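Local coordinates for methyl-accepting chemotaxis protein (Vibrio cholerae, PDB 6CEQ) that binds heme in a PAS domain to sense oxygen and, as a chemotaxis receptor, probably relays that signal to the chemotaxis machinery, at residues Gly4-Ala12 with Leu21-Leu29; Ser83-Ile91 with Pro103-Thr111. One frame throughout, in Å; residues are numbered along the deposited sequence.

Overall arrangement
Both contacts are partly buried and belong to the antiparallel sheet of one PAS domain, where strands 8-12 and 100-109 are neighbours. Contact 1 joins strand 8-12 to the end of edge strand 18-21 and to helix 23-31, and contact 2 pairs two inner strands of the sheet as a hairpin. The chemistry follows the place: contact 1 buries 432 Å² and is held largely by the side chain of Asn-22, with one backbone bond and apolar contacts beside it, whereas contact 2 buries 850 Å² and rests on a ladder of backbone bonds with side chains on both faces. A backbone hydrogen bond between Met-10 and Leu-105 ties them together, and both residues pack against the heme.

Contact 1: Gly4-Ala12 with Leu21-Leu29. With HEM (protoporphyrin IX containing Fe), chain D.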
loop_
_atom_site.group_PDB
_atom_site.type_symbol
_atom_site.label_atom_id
_atom_site.label_comp_id
_atom_site.label_asym_id
_atom_site.label_seq_id
_atom_site.Cartn_x
_atom_site.Cartn_y
_atom_site.Cartn_z
ATOM N N GLY A 4 19.019 -4.790 -0.740
ATOM C CA GLY A 4 17.604 -4.944 -1.004
ATOM C C GLY A 4 16.749 -3.729 -0.722
ATOM O O GLY A 4 15.520 -3.809 -0.820
ATOM N N MET A 5 17.345 -2.595 -0.373
ATOM C CA MET A 5 16.569 -1.381 -0.165
ATOM C C MET A 5 16.223 -0.773 -1.517
ATOM O O MET A 5 17.115 -0.410 -2.291
ATOM C CB MET A 5 17.345 -0.406 0.712
ATOM C CG MET A 5 17.679 -1.011 2.067
ATOM S SD MET A 5 18.799 -0.002 3.042
ATOM C CE MET A 5 17.674 1.198 3.742
ATOM N N THR A 6 14.929 -0.680 -1.808
ATOM C CA THR A 6 14.458 -0.211 -3.104
ATOM C C THR A 6 13.157 0.553 -2.891
ATOM O O THR A 6 12.716 0.769 -1.757
ATOM C CB THR A 6 14.283 -1.366 -4.095
ATOM O OG1 THR A 6 13.934 -0.842 -5.387
ATOM C CG2 THR A 6 13.203 -2.314 -3.625
ATOM N N THR A 7 12.569 1.003 -3.994
ATOM C CA THR A 7 11.361 1.822 -3.967
ATOM C C THR A 7 10.157 0.917 -4.205
ATOM O O THR A 7 9.985 0.400 -5.311
ATOM C CB THR A 7 11.439 2.913 -5.035
ATOM O OG1 THR A 7 12.637 3.675 -4.857
ATOM C CG2 THR A 7 10.240 3.840 -4.948
ATOM N N ASN A 8 9.344 0.712 -3.168
ATOM C CA ASN A 8 8.125 -0.098 -3.233
ATOM C C ASN A 8 6.919 0.826 -3.204
ATOM O O ASN A 8 6.694 1.517 -2.201
ATOM C CB ASN A 8 8.039 -1.084 -2.069
ATOM C CG ASN A 8 9.255 -1.961 -1.969
ATOM O OD1 ASN A 8 9.627 -2.629 -2.931
ATOM N ND2 ASN A 8 9.898 -1.954 -0.812
ATOM N N LEU A 9 6.144 0.835 -4.288
ATOM C CA LEU A 9 5.071 1.807 -4.467
ATOM C C LEU A 9 3.765 1.122 -4.846
ATOM O O LEU A 9 3.751 0.169 -5.634
ATOM C CB LEU A 9 5.405 2.832 -5.561
ATOM C CG LEU A 9 6.619 3.746 -5.417
ATOM C CD1 LEU A 9 6.691 4.650 -6.634
ATOM C CD2 LEU A 9 6.560 4.569 -4.131
ATOM N N MET A 10 2.665 1.650 -4.316
ATOM C CA MET A 10 1.328 1.153 -4.618
ATOM C C MET A 10 0.396 2.356 -4.675
ATOM O O MET A 10 0.485 3.225 -3.809
ATOM C CB MET A 10 0.895 0.155 -3.536
ATOM C CG MET A 10 -0.432 -0.501 -3.712
ATOM S SD MET A 10 -0.480 -1.917 -2.592
ATOM C CE MET A 10 0.308 -1.322 -1.129
ATOM N N MET A 11 -0.484 2.420 -5.681
ATOM C CA MET A 11 -1.394 3.555 -5.859
ATOM C C MET A 11 -2.855 3.105 -5.842
ATOM O O MET A 11 -3.188 2.031 -6.350
ATOM C CB MET A 11 -1.102 4.285 -7.181
ATOM C CG MET A 11 0.307 4.862 -7.290
ATOM S SD MET A 11 0.891 4.952 -8.993
ATOM C CE MET A 11 -0.583 5.469 -9.863
ATOM N N ALA A 12 -3.733 3.937 -5.274
ATOM C CA ALA A 12 -5.169 3.666 -5.269
ATOM C C ALA A 12 -5.937 4.926 -5.659
ATOM O O ALA A 12 -5.413 6.038 -5.592
ATOM C CB ALA A 12 -5.643 3.165 -3.896
ATOM N N LEU A 21 0.708 -1.299 -8.859
ATOM C CA LEU A 21 1.837 -1.689 -8.026
ATOM C C LEU A 21 3.093 -1.659 -8.878
ATOM O O LEU A 21 3.097 -2.201 -9.989
ATOM C CB LEU A 21 1.666 -3.089 -7.438
ATOM C CG LEU A 21 0.831 -3.228 -6.171
ATOM C CD1 LEU A 21 -0.637 -3.302 -6.510
ATOM C CD2 LEU A 21 1.268 -4.476 -5.427
ATOM N N ASN A 22 4.155 -1.052 -8.361
ATOM C CA ASN A 22 5.382 -0.973 -9.130
ATOM C C ASN A 22 6.129 -2.308 -9.058
ATOM O O ASN A 22 5.774 -3.189 -8.266
ATOM C CB ASN A 22 6.220 0.228 -8.664
ATOM C CG ASN A 22 7.102 -0.057 -7.462
ATOM O OD1 ASN A 22 6.823 -0.929 -6.638
ATOM N ND2 ASN A 22 8.171 0.732 -7.335
ATOM N N PRO A 23 7.106 -2.529 -9.944
ATOM C CA PRO A 23 7.716 -3.870 -10.014
ATOM C C PRO A 23 8.424 -4.285 -8.742
ATOM O O PRO A 23 8.363 -5.461 -8.358
ATOM C CB PRO A 23 8.692 -3.748 -11.193
ATOM C CG PRO A 23 8.108 -2.643 -12.043
ATOM C CD PRO A 23 7.551 -1.657 -11.051
ATOM N N ALA A 24 9.120 -3.353 -8.086
ATOM C CA ALA A 24 9.821 -3.710 -6.860
ATOM C C ALA A 24 8.860 -4.263 -5.818
ATOM O O ALA A 24 9.139 -5.290 -5.187
ATOM C CB ALA A 24 10.575 -2.497 -6.320
ATOM N N LEU A 25 7.698 -3.625 -5.655
ATOM C CA LEU A 25 6.729 -4.121 -4.682
ATOM C C LEU A 25 6.123 -5.450 -5.127
ATOM O O LEU A 25 5.914 -6.347 -4.305
ATOM C CB LEU A 25 5.635 -3.081 -4.447
ATOM C CG LEU A 25 4.600 -3.500 -3.405
ATOM C CD1 LEU A 25 5.290 -3.829 -2.078
ATOM C CD2 LEU A 25 3.591 -2.378 -3.231
ATOM N N LEU A 26 5.824 -5.596 -6.418
ATOM C CA LEU A 26 5.296 -6.868 -6.908
ATOM C C LEU A 26 6.289 -7.995 -6.674
ATOM O O LEU A 26 5.911 -9.101 -6.266
ATOM C CB LEU A 26 4.965 -6.750 -8.397
ATOM C CG LEU A 26 3.660 -6.009 -8.691
ATOM C CD1 LEU A 26 3.531 -5.672 -10.180
ATOM C CD2 LEU A 26 2.462 -6.818 -8.197
ATOM N N GLN A 27 7.567 -7.727 -6.935
ATOM C CA GLN A 27 8.604 -8.729 -6.711
ATOM C C GLN A 27 8.692 -9.101 -5.240
ATOM O O GLN A 27 8.771 -10.284 -4.878
ATOM C CB GLN A 27 9.949 -8.202 -7.220
ATOM C CG GLN A 27 11.065 -9.222 -7.126
ATOM C CD GLN A 27 12.385 -8.692 -7.665
ATOM O OE1 GLN A 27 12.435 -8.113 -8.750
ATOM N NE2 GLN A 27 13.449 -8.860 -6.895
ATOM N N LEU A 28 8.686 -8.089 -4.374
ATOM C CA LEU A 28 8.757 -8.341 -2.940
ATOM C C LEU A 28 7.559 -9.153 -2.467
ATOM O O LEU A 28 7.707 -10.119 -1.705
ATOM C CB LEU A 28 8.828 -7.010 -2.191
ATOM C CG LEU A 28 8.759 -7.143 -0.669
ATOM C CD1 LEU A 28 9.925 -7.958 -0.146
ATOM C CD2 LEU A 28 8.727 -5.769 -0.020
ATOM N N LEU A 29 6.358 -8.772 -2.896
ATOM C CA LEU A 29 5.174 -9.477 -2.416
ATOM C C LEU A 29 5.121 -10.895 -2.956
ATOM O O LEU A 29 4.565 -11.788 -2.306
ATOM C CB LEU A 29 3.904 -8.718 -2.802
ATOM C CG LEU A 29 3.743 -7.306 -2.233
ATOM C CD1 LEU A 29 2.412 -6.697 -2.663
ATOM C CD2 LEU A 29 3.912 -7.280 -0.723
HETATM C CHA HEM D . -1.734 -0.077 6.998
HETATM C CHB HEM D . -3.407 2.466 3.231
HETATM C CHC HEM D . -2.595 -1.476 0.460
HETATM C CHD HEM D . -2.818 -4.112 4.520
HETATM C C1A HEM D . -2.111 0.965 6.180
HETATM C C2A HEM D . -2.013 2.330 6.515
HETATM C C3A HEM D . -2.481 3.053 5.463
HETATM C C4A HEM D . -2.880 2.142 4.466
HETATM C CMA HEM D . -2.561 4.556 5.382
HETATM C CAA HEM D . -1.480 2.889 7.809
HETATM C CBA HEM D . -2.538 2.733 8.904
HETATM C CGA HEM D . -1.949 3.139 10.231
HETATM O O1A HEM D . -0.728 2.979 10.448
HETATM O O2A HEM D . -2.683 3.634 11.114
HETATM C C1B HEM D . -3.245 1.604 2.137
HETATM C C2B HEM D . -3.379 2.038 0.791
HETATM C C3B HEM D . -3.156 0.954 -0.007
HETATM C C4B HEM D . -2.875 -0.179 0.906
HETATM C CMB HEM D . -3.707 3.435 0.331
HETATM C CAB HEM D . -3.188 0.917 -1.480
HETATM C CBB HEM D . -2.612 1.888 -2.183
HETATM C C1C HEM D . -2.605 -2.571 1.317
HETATM C C2C HEM D . -2.481 -3.919 0.947
HETATM C C3C HEM D . -2.545 -4.675 2.109
HETATM C C4C HEM D . -2.709 -3.769 3.194
HETATM C CMC HEM D . -2.309 -4.449 -0.454
HETATM C CAC HEM D . -2.457 -6.143 2.202
HETATM C CBC HEM D . -1.590 -6.808 1.446
HETATM C C1D HEM D . -2.459 -3.205 5.520
HETATM C C2D HEM D . -2.132 -3.631 6.885
HETATM C C3D HEM D . -1.831 -2.513 7.570
HETATM C C4D HEM D . -1.971 -1.397 6.626
HETATM C CMD HEM D . -2.135 -5.043 7.415
HETATM C CAD HEM D . -1.431 -2.423 9.019
HETATM C CBD HEM D . -2.552 -2.983 9.895
HETATM C CGD HEM D . -3.827 -2.227 9.627
HETATM O O1D HEM D . -4.804 -2.812 9.109
HETATM O O2D HEM D . -3.910 -1.014 9.922
HETATM N NA HEM D . -2.646 0.872 4.919
HETATM N NB HEM D . -2.948 0.296 2.161
HETATM N NC HEM D . -2.742 -2.503 2.674
HETATM N ND HEM D . -2.347 -1.871 5.428
HETATM FE FE HEM D . -2.646 -0.830 3.910
HETATM O O HOH W 1 -0.169 -0.730 3.302
#
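Asn-22 reaches Thr-7 and Leu-9 because its CG sits between the backbone N and the carbonyl carbon (chi1 85°), which turns the amide toward the strand. Asn-22 is the N-cap of helix 23-31, the first helix of this PAS fold, and its side chain serves the helix and strand 8-12 at once. Asn-22 OD1 accepts Leu-25 N at 3.0 Å, the capping bond, and Leu-9 N also at 3.0 Å. The two donors arrive from opposite faces of the amide plane, neither of them on a lone pair, so the oxygen is gripped from both sides. Asn-22 ND2 gives a nearly straight bond to Thr-7 O, 2.7 Å long with 173° at the hydrogen. That acceptor lies in the amide plane, which helps to fix the rotation of the group. Backbone pairing continues the grip, with Asn-22 N donating to Leu-9 O at 3.0 Å.

The strand and helix axes approach to 6.3 Å and run at 103° to each other, and the strand meets the helix through Ala-24, Leu-25 and Leu-28. Asn-8 lies against them: its CB packs on Leu-25, its ND2 binds Leu-107 O of strand 100-109, and the Asn-8 side chain crosses that of Leu-28 at about a right angle, ND2 against CD2.

Farther along, Met-10 and Leu-21 form an antiparallel non-hydrogen-bonded pair, with both side chains on the heme-facing side of the sheet. Leu-21 CG lies 3.9 Å from Met-10 CG, while Leu-25 CD2 comes within 3.7 Å of Met-10 CB, so both leucines touch the base of the methionine. Beyond CG the chain bends at its last torsion, bringing the methyl Met-10 CE to 3.3 Å from the heme meso carbon CHC.

Contact 2: Ser83-Ile91 with Pro103-Thr111; sequences SLEFNLTCI and PALQLVDIT. Unlike the reference sequence in segment 103-111: Leu-107 (reference Trp). With HEM (protoporphyrin IX containing Fe), chain D.
Leu-105 faces Cys-90 in an antiparallel hairpin whose face bearing Leu-88 and Leu-105 lies against the heme of this PAS domain. Its CB stays near the strand, beside Thr-89 O. Leu-105 CG then rests 3.6 Å from HEM C2B, and the branch divides the work: CD2 turns back to Cys-90 CB at 3.6 Å, while CD1 reaches over the porphyrin to 3.5 Å from HEM NB. There Leu-105 CD1 is also 3.2 Å from water 1, which binds the iron on this side.

Leu-88 extends the same apolar surface, its CD1 3.5 Å from HEM C2A. Next to it Leu-107, where the reference sequence has tryptophan, sets CD1 over the face of the Phe-86 ring, 4.3 Å from the centroid and 10° off the normal, a CH-pi contact.

Paired backbone bonds at Asn-87/Val-108, Thr-89/Gln-106 and Ile-91/Ala-104 hold the register. At the chain end Asp-109 OD2 accepts both Thr-111 N, closing an Asx turn, and Thr-111 OG1, which in turn accepts Glu-85 N at 3.1 Å.

The hairpin lies between strand 8-12, bonded to strand 100-109, and strand 75-81, bonded to strand 84-94, while Leu-84 packs on helix 33-39.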
loop_
_atom_site.group_PDB
_atom_site.type_symbol
_atom_site.label_atom_id
_atom_site.label_comp_id
_atom_site.label_asym_id
_atom_site.label_seq_id
_atom_site.Cartn_x
_atom_site.Cartn_y
_atom_site.Cartn_z
ATOM N N SER A 83 3.889 -11.255 9.460
ATOM C CA SER A 83 5.197 -11.187 10.101
ATOM C C SER A 83 6.132 -10.185 9.435
ATOM O O SER A 83 7.291 -10.070 9.850
ATOM C CB SER A 83 5.854 -12.572 10.122
ATOM O OG SER A 83 6.116 -13.033 8.810
ATOM N N LEU A 84 5.667 -9.466 8.420
ATOM C CA LEU A 84 6.474 -8.432 7.797
ATOM C C LEU A 84 6.281 -7.118 8.547
ATOM O O LEU A 84 5.302 -6.926 9.272
ATOM C CB LEU A 84 6.091 -8.258 6.329
ATOM C CG LEU A 84 5.954 -9.564 5.541
ATOM C CD1 LEU A 84 5.556 -9.283 4.105
ATOM C CD2 LEU A 84 7.249 -10.368 5.612
ATOM N N GLU A 85 7.231 -6.207 8.353
ATOM C CA GLU A 85 7.184 -4.886 8.964
ATOM C C GLU A 85 7.640 -3.865 7.936
ATOM O O GLU A 85 8.620 -4.100 7.228
ATOM C CB GLU A 85 8.100 -4.806 10.190
ATOM C CG GLU A 85 7.424 -4.985 11.526
ATOM C CD GLU A 85 8.356 -4.650 12.678
ATOM O OE1 GLU A 85 9.108 -5.550 13.120
ATOM O OE2 GLU A 85 8.355 -3.485 13.129
ATOM N N PHE A 86 6.940 -2.730 7.865
ATOM C CA PHE A 86 7.259 -1.687 6.900
ATOM C C PHE A 86 7.190 -0.321 7.558
ATOM O O PHE A 86 6.371 -0.090 8.452
ATOM C CB PHE A 86 6.295 -1.673 5.706
ATOM C CG PHE A 86 6.307 -2.927 4.904
ATOM C CD1 PHE A 86 7.232 -3.097 3.891
ATOM C CD2 PHE A 86 5.404 -3.943 5.166
ATOM C CE1 PHE A 86 7.252 -4.265 3.143
ATOM C CE2 PHE A 86 5.419 -5.114 4.418
ATOM C CZ PHE A 86 6.345 -5.274 3.412
ATOM N N ASN A 87 8.028 0.597 7.083
ATOM C CA ASN A 87 7.805 2.013 7.330
ATOM C C ASN A 87 6.979 2.558 6.175
ATOM O O ASN A 87 7.407 2.496 5.018
ATOM C CB ASN A 87 9.114 2.784 7.478
ATOM C CG ASN A 87 8.894 4.204 7.987
ATOM O OD1 ASN A 87 7.765 4.604 8.296
ATOM N ND2 ASN A 87 9.976 4.975 8.075
ATOM N N LEU A 88 5.786 3.053 6.484
ATOM C CA LEU A 88 4.805 3.435 5.480
ATOM C C LEU A 88 4.775 4.940 5.283
ATOM O O LEU A 88 4.785 5.709 6.252
ATOM C CB LEU A 88 3.407 2.950 5.889
ATOM C CG LEU A 88 2.201 3.393 5.056
ATOM C CD1 LEU A 88 1.163 2.277 5.061
ATOM C CD2 LEU A 88 1.570 4.688 5.578
ATOM N N THR A 89 4.691 5.359 4.023
ATOM C CA THR A 89 4.446 6.753 3.681
ATOM C C THR A 89 3.275 6.818 2.717
ATOM O O THR A 89 3.268 6.109 1.712
ATOM C CB THR A 89 5.671 7.395 3.035
ATOM O OG1 THR A 89 6.801 7.197 3.886
ATOM C CG2 THR A 89 5.436 8.887 2.843
ATOM N N CYS A 90 2.291 7.664 3.026
ATOM C CA CYS A 90 1.129 7.868 2.168
ATOM C C CYS A 90 1.081 9.333 1.753
ATOM O O CYS A 90 1.055 10.220 2.613
ATOM C CB CYS A 90 -0.154 7.477 2.905
ATOM S SG CYS A 90 -1.631 7.518 1.881
ATOM N N ILE A 91 1.072 9.585 0.446
ATOM C CA ILE A 91 1.064 10.941 -0.091
ATOM C C ILE A 91 -0.126 11.091 -1.031
ATOM O O ILE A 91 -0.663 10.114 -1.561
ATOM C CB ILE A 91 2.377 11.292 -0.824
ATOM C CG1 ILE A 91 2.605 10.347 -2.004
ATOM C CG2 ILE A 91 3.553 11.227 0.132
ATOM C CD1 ILE A 91 2.280 10.955 -3.360
ATOM N N PRO A 103 -4.501 8.084 -3.048
ATOM C CA PRO A 103 -3.244 7.965 -2.307
ATOM C C PRO A 103 -2.195 7.167 -3.068
ATOM O O PRO A 103 -2.502 6.239 -3.819
ATOM C CB PRO A 103 -3.667 7.212 -1.041
ATOM C CG PRO A 103 -4.789 6.324 -1.530
ATOM C CD PRO A 103 -5.513 7.116 -2.590
ATOM N N ALA A 104 -0.942 7.556 -2.861
ATOM C CA ALA A 104 0.216 6.757 -3.247
ATOM C C ALA A 104 0.947 6.334 -1.981
ATOM O O ALA A 104 1.159 7.150 -1.081
ATOM C CB ALA A 104 1.152 7.535 -4.172
ATOM N N LEU A 105 1.312 5.062 -1.912
ATOM C CA LEU A 105 1.957 4.472 -0.752
ATOM C C LEU A 105 3.375 4.073 -1.117
ATOM O O LEU A 105 3.589 3.417 -2.144
ATOM C CB LEU A 105 1.231 3.215 -0.288
ATOM C CG LEU A 105 0.091 3.095 0.707
ATOM C CD1 LEU A 105 0.152 1.688 1.240
ATOM C CD2 LEU A 105 0.170 4.102 1.846
ATOM N N GLN A 106 4.333 4.448 -0.285
ATOM C CA GLN A 106 5.684 3.899 -0.362
ATOM C C GLN A 106 5.943 3.083 0.897
ATOM O O GLN A 106 5.686 3.556 2.008
ATOM C CB GLN A 106 6.741 4.993 -0.506
ATOM C CG GLN A 106 8.149 4.429 -0.651
ATOM C CD GLN A 106 9.131 5.416 -1.251
ATOM O OE1 GLN A 106 8.760 6.519 -1.646
ATOM N NE2 GLN A 106 10.400 5.016 -1.322
ATOM N N LEU A 107 6.454 1.868 0.728
ATOM C CA LEU A 107 6.741 0.979 1.846
ATOM C C LEU A 107 8.236 0.717 1.898
ATOM O O LEU A 107 8.830 0.307 0.891
ATOM C CB LEU A 107 5.989 -0.347 1.712
ATOM C CG LEU A 107 4.457 -0.314 1.720
ATOM C CD1 LEU A 107 3.918 -1.710 1.534
ATOM C CD2 LEU A 107 3.903 0.283 3.012
ATOM N N VAL A 108 8.839 0.940 3.064
ATOM C CA VAL A 108 10.244 0.616 3.292
ATOM C C VAL A 108 10.294 -0.624 4.172
ATOM O O VAL A 108 9.815 -0.609 5.313
ATOM C CB VAL A 108 11.008 1.786 3.934
ATOM C CG1 VAL A 108 12.438 1.360 4.280
ATOM C CG2 VAL A 108 11.007 2.996 3.004
ATOM N N ASP A 109 10.881 -1.695 3.647
ATOM C CA ASP A 109 10.869 -2.989 4.318
ATOM C C ASP A 109 11.812 -2.965 5.512
ATOM O O ASP A 109 13.008 -2.715 5.352
ATOM C CB ASP A 109 11.289 -4.076 3.327
ATOM C CG ASP A 109 11.068 -5.482 3.852
ATOM O OD1 ASP A 109 11.326 -6.438 3.093
ATOM O OD2 ASP A 109 10.652 -5.645 5.014
ATOM N N ILE A 110 11.278 -3.226 6.708
ATOM C CA ILE A 110 12.119 -3.325 7.897
ATOM C C ILE A 110 11.877 -4.663 8.588
ATOM O O ILE A 110 12.063 -4.794 9.804
ATOM C CB ILE A 110 11.877 -2.148 8.855
ATOM C CG1 ILE A 110 10.386 -2.021 9.203
ATOM C CG2 ILE A 110 12.386 -0.864 8.245
ATOM C CD1 ILE A 110 10.078 -0.855 10.138
ATOM N N THR A 111 11.477 -5.664 7.813
ATOM C CA THR A 111 11.265 -7.004 8.343
ATOM C C THR A 111 12.583 -7.592 8.852
ATOM O O THR A 111 12.632 -8.176 9.936
ATOM C CB THR A 111 10.675 -7.947 7.287
ATOM O OG1 THR A 111 9.530 -7.338 6.674
ATOM C CG2 THR A 111 10.262 -9.260 7.931
HETATM C CHA HEM D . -1.734 -0.077 6.998
HETATM C CHB HEM D . -3.407 2.466 3.231
HETATM C CHC HEM D . -2.595 -1.476 0.460
HETATM C CHD HEM D . -2.818 -4.112 4.520
HETATM C C1A HEM D . -2.111 0.965 6.180
HETATM C C2A HEM D . -2.013 2.330 6.515
HETATM C C3A HEM D . -2.481 3.053 5.463
HETATM C C4A HEM D . -2.880 2.142 4.466
HETATM C CMA HEM D . -2.561 4.556 5.382
HETATM C CAA HEM D . -1.480 2.889 7.809
HETATM C CBA HEM D . -2.538 2.733 8.904
HETATM C CGA HEM D . -1.949 3.139 10.231
HETATM O O1A HEM D . -0.728 2.979 10.448
HETATM O O2A HEM D . -2.683 3.634 11.114
HETATM C C1B HEM D . -3.245 1.604 2.137
HETATM C C2B HEM D . -3.379 2.038 0.791
HETATM C C3B HEM D . -3.156 0.954 -0.007
HETATM C C4B HEM D . -2.875 -0.179 0.906
HETATM C CMB HEM D . -3.707 3.435 0.331
HETATM C CAB HEM D . -3.188 0.917 -1.480
HETATM C CBB HEM D . -2.612 1.888 -2.183
HETATM C C1C HEM D . -2.605 -2.571 1.317
HETATM C C2C HEM D . -2.481 -3.919 0.947
HETATM C C3C HEM D . -2.545 -4.675 2.109
HETATM C C4C HEM D . -2.709 -3.769 3.194
HETATM C CMC HEM D . -2.309 -4.449 -0.454
HETATM C CAC HEM D . -2.457 -6.143 2.202
HETATM C CBC HEM D . -1.590 -6.808 1.446
HETATM C C1D HEM D . -2.459 -3.205 5.520
HETATM C C2D HEM D . -2.132 -3.631 6.885
HETATM C C3D HEM D . -1.831 -2.513 7.570
HETATM C C4D HEM D . -1.971 -1.397 6.626
HETATM C CMD HEM D . -2.135 -5.043 7.415
HETATM C CAD HEM D . -1.431 -2.423 9.019
HETATM C CBD HEM D . -2.552 -2.983 9.895
HETATM C CGD HEM D . -3.827 -2.227 9.627
HETATM O O1D HEM D . -4.804 -2.812 9.109
HETATM O O2D HEM D . -3.910 -1.014 9.922
HETATM N NA HEM D . -2.646 0.872 4.919
HETATM N NB HEM D . -2.948 0.296 2.161
HETATM N NC HEM D . -2.742 -2.503 2.674
HETATM N ND HEM D . -2.347 -1.871 5.428
HETATM FE FE HEM D . -2.646 -0.830 3.910
HETATM O O HOH W 2 11.400 -4.654 12.513
HETATM O O HOH W 3 7.895 4.688 3.345
HETATM O O HOH W 1 -0.169 -0.730 3.302
#